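Long-range contact in tubulin-specific chaperone A (Saccharomyces cerevisiae, PDB 1QSD), which binds beta-tubulin and acts as a cofactor in an early step of the tubulin folding pathway: residues Leu16-Gln30 and Leu55-Ile69. Residues are numbered along the deposited sequence; the frame is centred on the assembly and turned at random.
Sequences LTKEEGYYQQELKDQ and LDDTKRLLPTLYEKI
Leu65 enters helix 5-39 as a knob among Leu16, Glu19, Glu20 and Tyr23. With CG anti to the backbone N (chi1 -175°), the branched end of Leu65 is carried into the hole, where CD1 lies 3.8 Å from CD2 of Leu16 and CD2 lies 3.7 Å from CA of Glu20. Leu27 answers from the other helix, seated among Leu55, Thr58, Lys59 and Leu62; its CD1 presses tightly on CG of Lys59, 3.4 Å away, while CD2 meets CD1 of Leu62 at 3.6 Å. Between these knobs Leu61 crosses Tyr23 at about a right angle and sets CD2 at the edge of the ring, near its plane, whereas CG of Glu19 lies over one ring face.

The Glu20 chain bends at chi2 (-93°), bringing OE2 to the ring edge of Tyr66, where the phenol OH donates a 3.0 Å hydrogen bond to the anti lone pair of that oxygen. Farther along, NE2 of Gln30 gives a hydrogen bond to OG1 of Thr58 (2.9 Å), tilted 20° from the amide plane, and the hydroxyl is also bonded to the carbonyl of Val54. Cut back to alanine, Gln30 would keep the CB that meets CD1 of Leu55, but OG1 of Thr58 would probably lose its amide donor and a gap would open beside CA of Leu55.

The second subunit packs on Tyr23 and Leu61 and pairs its Asp57 with Lys68. Reciprocal knobs-into-holes packing, with segment axes approaching to 10.0 Å, joins helices 5-39 and 45-81 in an antiparallel hairpin; helix 90-104, covering Thr17, Glu20 and Ile69, completes the chain's three-helix bundle.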
# COMPACT_ATOMS: atom_id res chain seq x y z
N LEU A 16 5.23 -10.92 -4.22
CA LEU A 16 4.73 -9.81 -5.01
C LEU A 16 3.24 -10.04 -5.33
O LEU A 16 2.43 -9.12 -5.22
CB LEU A 16 5.52 -9.63 -6.31
CG LEU A 16 6.66 -8.61 -6.28
CD1 LEU A 16 7.13 -8.33 -7.70
CD2 LEU A 16 6.14 -7.33 -5.66
N THR A 17 2.88 -11.26 -5.69
CA THR A 17 1.49 -11.54 -6.01
C THR A 17 0.61 -11.46 -4.76
O THR A 17 -0.56 -11.11 -4.86
CB THR A 17 1.28 -12.87 -6.78
OG1 THR A 17 1.51 -13.99 -5.91
CG2 THR A 17 2.20 -12.93 -8.01
N LYS A 18 1.15 -11.77 -3.59
CA LYS A 18 0.38 -11.66 -2.36
C LYS A 18 0.22 -10.16 -1.98
O LYS A 18 -0.81 -9.77 -1.42
CB LYS A 18 1.06 -12.42 -1.23
CG LYS A 18 0.16 -12.67 -0.04
CD LYS A 18 0.93 -13.20 1.18
CE LYS A 18 -0.01 -13.37 2.37
NZ LYS A 18 0.73 -13.58 3.64
N GLU A 19 1.22 -9.34 -2.28
CA GLU A 19 1.15 -7.89 -2.01
C GLU A 19 0.04 -7.24 -2.86
O GLU A 19 -0.75 -6.44 -2.37
CB GLU A 19 2.51 -7.24 -2.30
CG GLU A 19 2.47 -5.72 -2.36
CD GLU A 19 3.86 -5.07 -2.45
OE1 GLU A 19 3.92 -3.82 -2.58
OE2 GLU A 19 4.88 -5.79 -2.38
N GLU A 20 -0.02 -7.61 -4.14
CA GLU A 20 -1.04 -7.11 -5.07
C GLU A 20 -2.43 -7.37 -4.51
O GLU A 20 -3.33 -6.54 -4.64
CB GLU A 20 -0.89 -7.81 -6.42
CG GLU A 20 -1.78 -7.28 -7.53
CD GLU A 20 -3.11 -8.01 -7.67
OE1 GLU A 20 -3.36 -9.02 -6.97
OE2 GLU A 20 -3.92 -7.58 -8.51
N GLY A 21 -2.62 -8.56 -3.94
CA GLY A 21 -3.90 -8.92 -3.36
C GLY A 21 -4.23 -8.05 -2.17
O GLY A 21 -5.38 -7.70 -1.94
N TYR A 22 -3.21 -7.72 -1.38
CA TYR A 22 -3.37 -6.86 -0.22
C TYR A 22 -3.79 -5.47 -0.67
O TYR A 22 -4.77 -4.92 -0.17
CB TYR A 22 -2.06 -6.78 0.56
CG TYR A 22 -1.85 -7.97 1.47
CD1 TYR A 22 -2.82 -8.99 1.55
CD2 TYR A 22 -0.71 -8.07 2.28
CE1 TYR A 22 -2.67 -10.06 2.43
CE2 TYR A 22 -0.55 -9.15 3.16
CZ TYR A 22 -1.54 -10.14 3.23
OH TYR A 22 -1.39 -11.20 4.10
N TYR A 23 -3.06 -4.92 -1.63
CA TYR A 23 -3.35 -3.59 -2.16
C TYR A 23 -4.71 -3.55 -2.86
O TYR A 23 -5.40 -2.53 -2.85
CB TYR A 23 -2.23 -3.15 -3.11
CG TYR A 23 -0.94 -2.71 -2.44
CD1 TYR A 23 -0.51 -3.26 -1.22
CD2 TYR A 23 -0.14 -1.73 -3.03
CE1 TYR A 23 0.70 -2.84 -0.60
CE2 TYR A 23 1.06 -1.31 -2.42
CZ TYR A 23 1.48 -1.86 -1.22
OH TYR A 23 2.67 -1.38 -0.70
N GLN A 24 -5.11 -4.67 -3.45
CA GLN A 24 -6.39 -4.75 -4.14
C GLN A 24 -7.56 -4.71 -3.15
O GLN A 24 -8.67 -4.34 -3.52
CB GLN A 24 -6.47 -6.01 -5.01
CG GLN A 24 -7.21 -5.83 -6.35
CD GLN A 24 -6.41 -5.07 -7.41
OE1 GLN A 24 -6.97 -4.38 -8.26
NE2 GLN A 24 -5.09 -5.21 -7.38
N GLN A 25 -7.31 -5.10 -1.90
CA GLN A 25 -8.34 -5.06 -0.84
C GLN A 25 -8.56 -3.61 -0.41
O GLN A 25 -9.69 -3.16 -0.23
CB GLN A 25 -7.89 -5.84 0.40
CG GLN A 25 -7.47 -7.29 0.19
CD GLN A 25 -6.77 -7.89 1.42
OE1 GLN A 25 -6.92 -9.09 1.71
NE2 GLN A 25 -6.00 -7.08 2.14
N GLU A 26 -7.44 -2.90 -0.21
CA GLU A 26 -7.45 -1.49 0.18
C GLU A 26 -8.23 -0.69 -0.85
O GLU A 26 -9.14 0.06 -0.50
CB GLU A 26 -6.01 -0.97 0.26
CG GLU A 26 -5.61 -0.40 1.63
CD GLU A 26 -5.86 1.10 1.77
OE1 GLU A 26 -6.81 1.49 2.49
OE2 GLU A 26 -5.09 1.90 1.17
N LEU A 27 -7.88 -0.87 -2.12
CA LEU A 27 -8.52 -0.18 -3.23
C LEU A 27 -10.03 -0.40 -3.26
O LEU A 27 -10.80 0.55 -3.42
CB LEU A 27 -7.91 -0.65 -4.55
CG LEU A 27 -8.30 0.15 -5.80
CD1 LEU A 27 -7.77 1.59 -5.67
CD2 LEU A 27 -7.72 -0.50 -7.03
N LYS A 28 -10.45 -1.65 -3.10
CA LYS A 28 -11.87 -1.99 -3.12
C LYS A 28 -12.65 -1.33 -1.99
O LYS A 28 -13.77 -0.87 -2.18
CB LYS A 28 -12.05 -3.51 -3.07
CG LYS A 28 -13.48 -3.94 -3.23
CD LYS A 28 -13.63 -5.41 -3.64
CE LYS A 28 -15.10 -5.71 -3.94
NZ LYS A 28 -15.36 -7.09 -4.42
N ASP A 29 -12.03 -1.29 -0.82
CA ASP A 29 -12.62 -0.68 0.36
C ASP A 29 -12.75 0.86 0.22
O ASP A 29 -13.69 1.46 0.74
CB ASP A 29 -11.77 -1.04 1.59
CG ASP A 29 -12.42 -0.63 2.89
OD1 ASP A 29 -11.83 0.24 3.58
OD2 ASP A 29 -13.50 -1.16 3.22
N GLN A 30 -11.80 1.49 -0.47
CA GLN A 30 -11.81 2.93 -0.69
C GLN A 30 -12.88 3.36 -1.70
O GLN A 30 -13.51 4.41 -1.55
CB GLN A 30 -10.43 3.43 -1.13
CG GLN A 30 -9.41 3.52 -0.00
CD GLN A 30 -8.07 4.06 -0.46
OE1 GLN A 30 -7.98 5.14 -1.04
NE2 GLN A 30 -7.01 3.31 -0.20
N LEU A 55 -8.13 8.09 -3.27
CA LEU A 55 -8.36 6.89 -4.07
C LEU A 55 -7.39 6.88 -5.26
O LEU A 55 -6.72 5.88 -5.49
CB LEU A 55 -9.82 6.81 -4.55
CG LEU A 55 -10.16 5.56 -5.38
CD1 LEU A 55 -10.01 4.32 -4.53
CD2 LEU A 55 -11.57 5.63 -5.93
N ASP A 56 -7.29 8.01 -5.96
CA ASP A 56 -6.43 8.15 -7.14
C ASP A 56 -4.99 7.79 -6.82
O ASP A 56 -4.29 7.23 -7.66
CB ASP A 56 -6.47 9.58 -7.71
CG ASP A 56 -7.83 9.96 -8.31
OD1 ASP A 56 -7.99 11.14 -8.68
OD2 ASP A 56 -8.73 9.11 -8.41
N ASP A 57 -4.53 8.15 -5.63
CA ASP A 57 -3.17 7.84 -5.22
C ASP A 57 -3.00 6.34 -5.09
O ASP A 57 -2.09 5.75 -5.69
CB ASP A 57 -2.83 8.55 -3.91
CG ASP A 57 -2.47 10.00 -4.11
OD1 ASP A 57 -1.57 10.49 -3.39
OD2 ASP A 57 -3.06 10.64 -5.01
N THR A 58 -3.90 5.72 -4.34
CA THR A 58 -3.89 4.27 -4.15
C THR A 58 -3.79 3.59 -5.52
O THR A 58 -2.92 2.77 -5.74
CB THR A 58 -5.17 3.83 -3.44
OG1 THR A 58 -5.30 4.54 -2.20
CG2 THR A 58 -5.15 2.34 -3.16
N LYS A 59 -4.64 3.99 -6.45
CA LYS A 59 -4.62 3.42 -7.79
C LYS A 59 -3.26 3.53 -8.51
O LYS A 59 -2.84 2.58 -9.17
CB LYS A 59 -5.70 4.05 -8.66
CG LYS A 59 -7.12 3.62 -8.35
CD LYS A 59 -8.11 4.33 -9.25
CE LYS A 59 -9.52 3.79 -9.07
NZ LYS A 59 -10.51 4.47 -9.96
N ARG A 60 -2.58 4.66 -8.39
CA ARG A 60 -1.30 4.88 -9.07
C ARG A 60 -0.25 3.81 -8.72
O ARG A 60 0.66 3.50 -9.50
CB ARG A 60 -0.80 6.31 -8.80
CG ARG A 60 0.30 6.46 -7.73
CD ARG A 60 0.34 7.83 -7.04
NE ARG A 60 0.15 8.96 -7.96
CZ ARG A 60 -0.35 10.14 -7.59
NH1 ARG A 60 -0.69 10.35 -6.33
NH2 ARG A 60 -0.55 11.10 -8.49
N LEU A 61 -0.43 3.20 -7.55
CA LEU A 61 0.44 2.16 -7.02
C LEU A 61 0.37 0.82 -7.75
O LEU A 61 1.33 0.05 -7.75
CB LEU A 61 0.05 1.90 -5.57
CG LEU A 61 1.06 1.90 -4.44
CD1 LEU A 61 0.27 1.71 -3.18
CD2 LEU A 61 2.08 0.80 -4.62
N LEU A 62 -0.79 0.51 -8.32
CA LEU A 62 -0.98 -0.75 -9.01
C LEU A 62 -0.20 -0.97 -10.29
O LEU A 62 0.40 -2.03 -10.45
CB LEU A 62 -2.46 -1.02 -9.25
CG LEU A 62 -3.21 -1.35 -7.97
CD1 LEU A 62 -4.60 -1.82 -8.31
CD2 LEU A 62 -2.47 -2.43 -7.20
N PRO A 63 -0.17 0.02 -11.20
CA PRO A 63 0.57 -0.17 -12.44
C PRO A 63 2.02 -0.60 -12.21
O PRO A 63 2.44 -1.64 -12.72
CB PRO A 63 0.50 1.21 -13.10
CG PRO A 63 -0.80 1.73 -12.62
CD PRO A 63 -0.78 1.36 -11.16
N THR A 64 2.76 0.14 -11.40
CA THR A 64 4.16 -0.17 -11.15
C THR A 64 4.33 -1.53 -10.52
O THR A 64 5.34 -2.21 -10.74
CB THR A 64 4.85 0.90 -10.28
OG1 THR A 64 3.98 1.27 -9.21
CG2 THR A 64 5.19 2.15 -11.14
N LEU A 65 3.30 -1.93 -9.78
CA LEU A 65 3.27 -3.23 -9.10
C LEU A 65 3.11 -4.36 -10.12
O LEU A 65 3.72 -5.43 -9.96
CB LEU A 65 2.15 -3.26 -8.07
CG LEU A 65 2.04 -4.49 -7.20
CD1 LEU A 65 3.38 -4.81 -6.54
CD2 LEU A 65 0.99 -4.26 -6.17
N TYR A 66 2.31 -4.12 -11.17
CA TYR A 66 2.12 -5.13 -12.21
C TYR A 66 3.37 -5.25 -13.05
O TYR A 66 3.69 -6.35 -13.48
CB TYR A 66 0.94 -4.81 -13.11
CG TYR A 66 -0.37 -4.94 -12.40
CD1 TYR A 66 -0.76 -6.16 -11.81
CD2 TYR A 66 -1.24 -3.86 -12.30
CE1 TYR A 66 -1.99 -6.28 -11.15
CE2 TYR A 66 -2.46 -3.97 -11.64
CZ TYR A 66 -2.83 -5.18 -11.07
OH TYR A 66 -4.07 -5.24 -10.46
N GLU A 67 4.06 -4.13 -13.27
CA GLU A 67 5.31 -4.12 -14.03
C GLU A 67 6.32 -5.05 -13.33
O GLU A 67 6.92 -5.90 -13.98
CB GLU A 67 5.87 -2.69 -14.11
CG GLU A 67 5.10 -1.76 -15.08
CD GLU A 67 5.43 -0.27 -14.90
OE1 GLU A 67 4.48 0.56 -14.79
OE2 GLU A 67 6.63 0.08 -14.87
N LYS A 68 6.44 -4.94 -12.01
CA LYS A 68 7.37 -5.77 -11.24
C LYS A 68 6.98 -7.22 -11.16
O LYS A 68 7.84 -8.08 -11.09
CB LYS A 68 7.61 -5.18 -9.85
CG LYS A 68 8.46 -3.95 -9.92
CD LYS A 68 8.83 -3.43 -8.58
CE LYS A 68 9.59 -2.13 -8.71
NZ LYS A 68 9.84 -1.54 -7.36
N ILE A 69 5.69 -7.50 -11.18
CA ILE A 69 5.24 -8.88 -11.19
C ILE A 69 5.67 -9.52 -12.53
O ILE A 69 6.19 -10.64 -12.57
CB ILE A 69 3.71 -8.98 -10.97
CG1 ILE A 69 3.40 -8.68 -9.51
CG2 ILE A 69 3.19 -10.37 -11.32
CD1 ILE A 69 1.93 -8.83 -9.15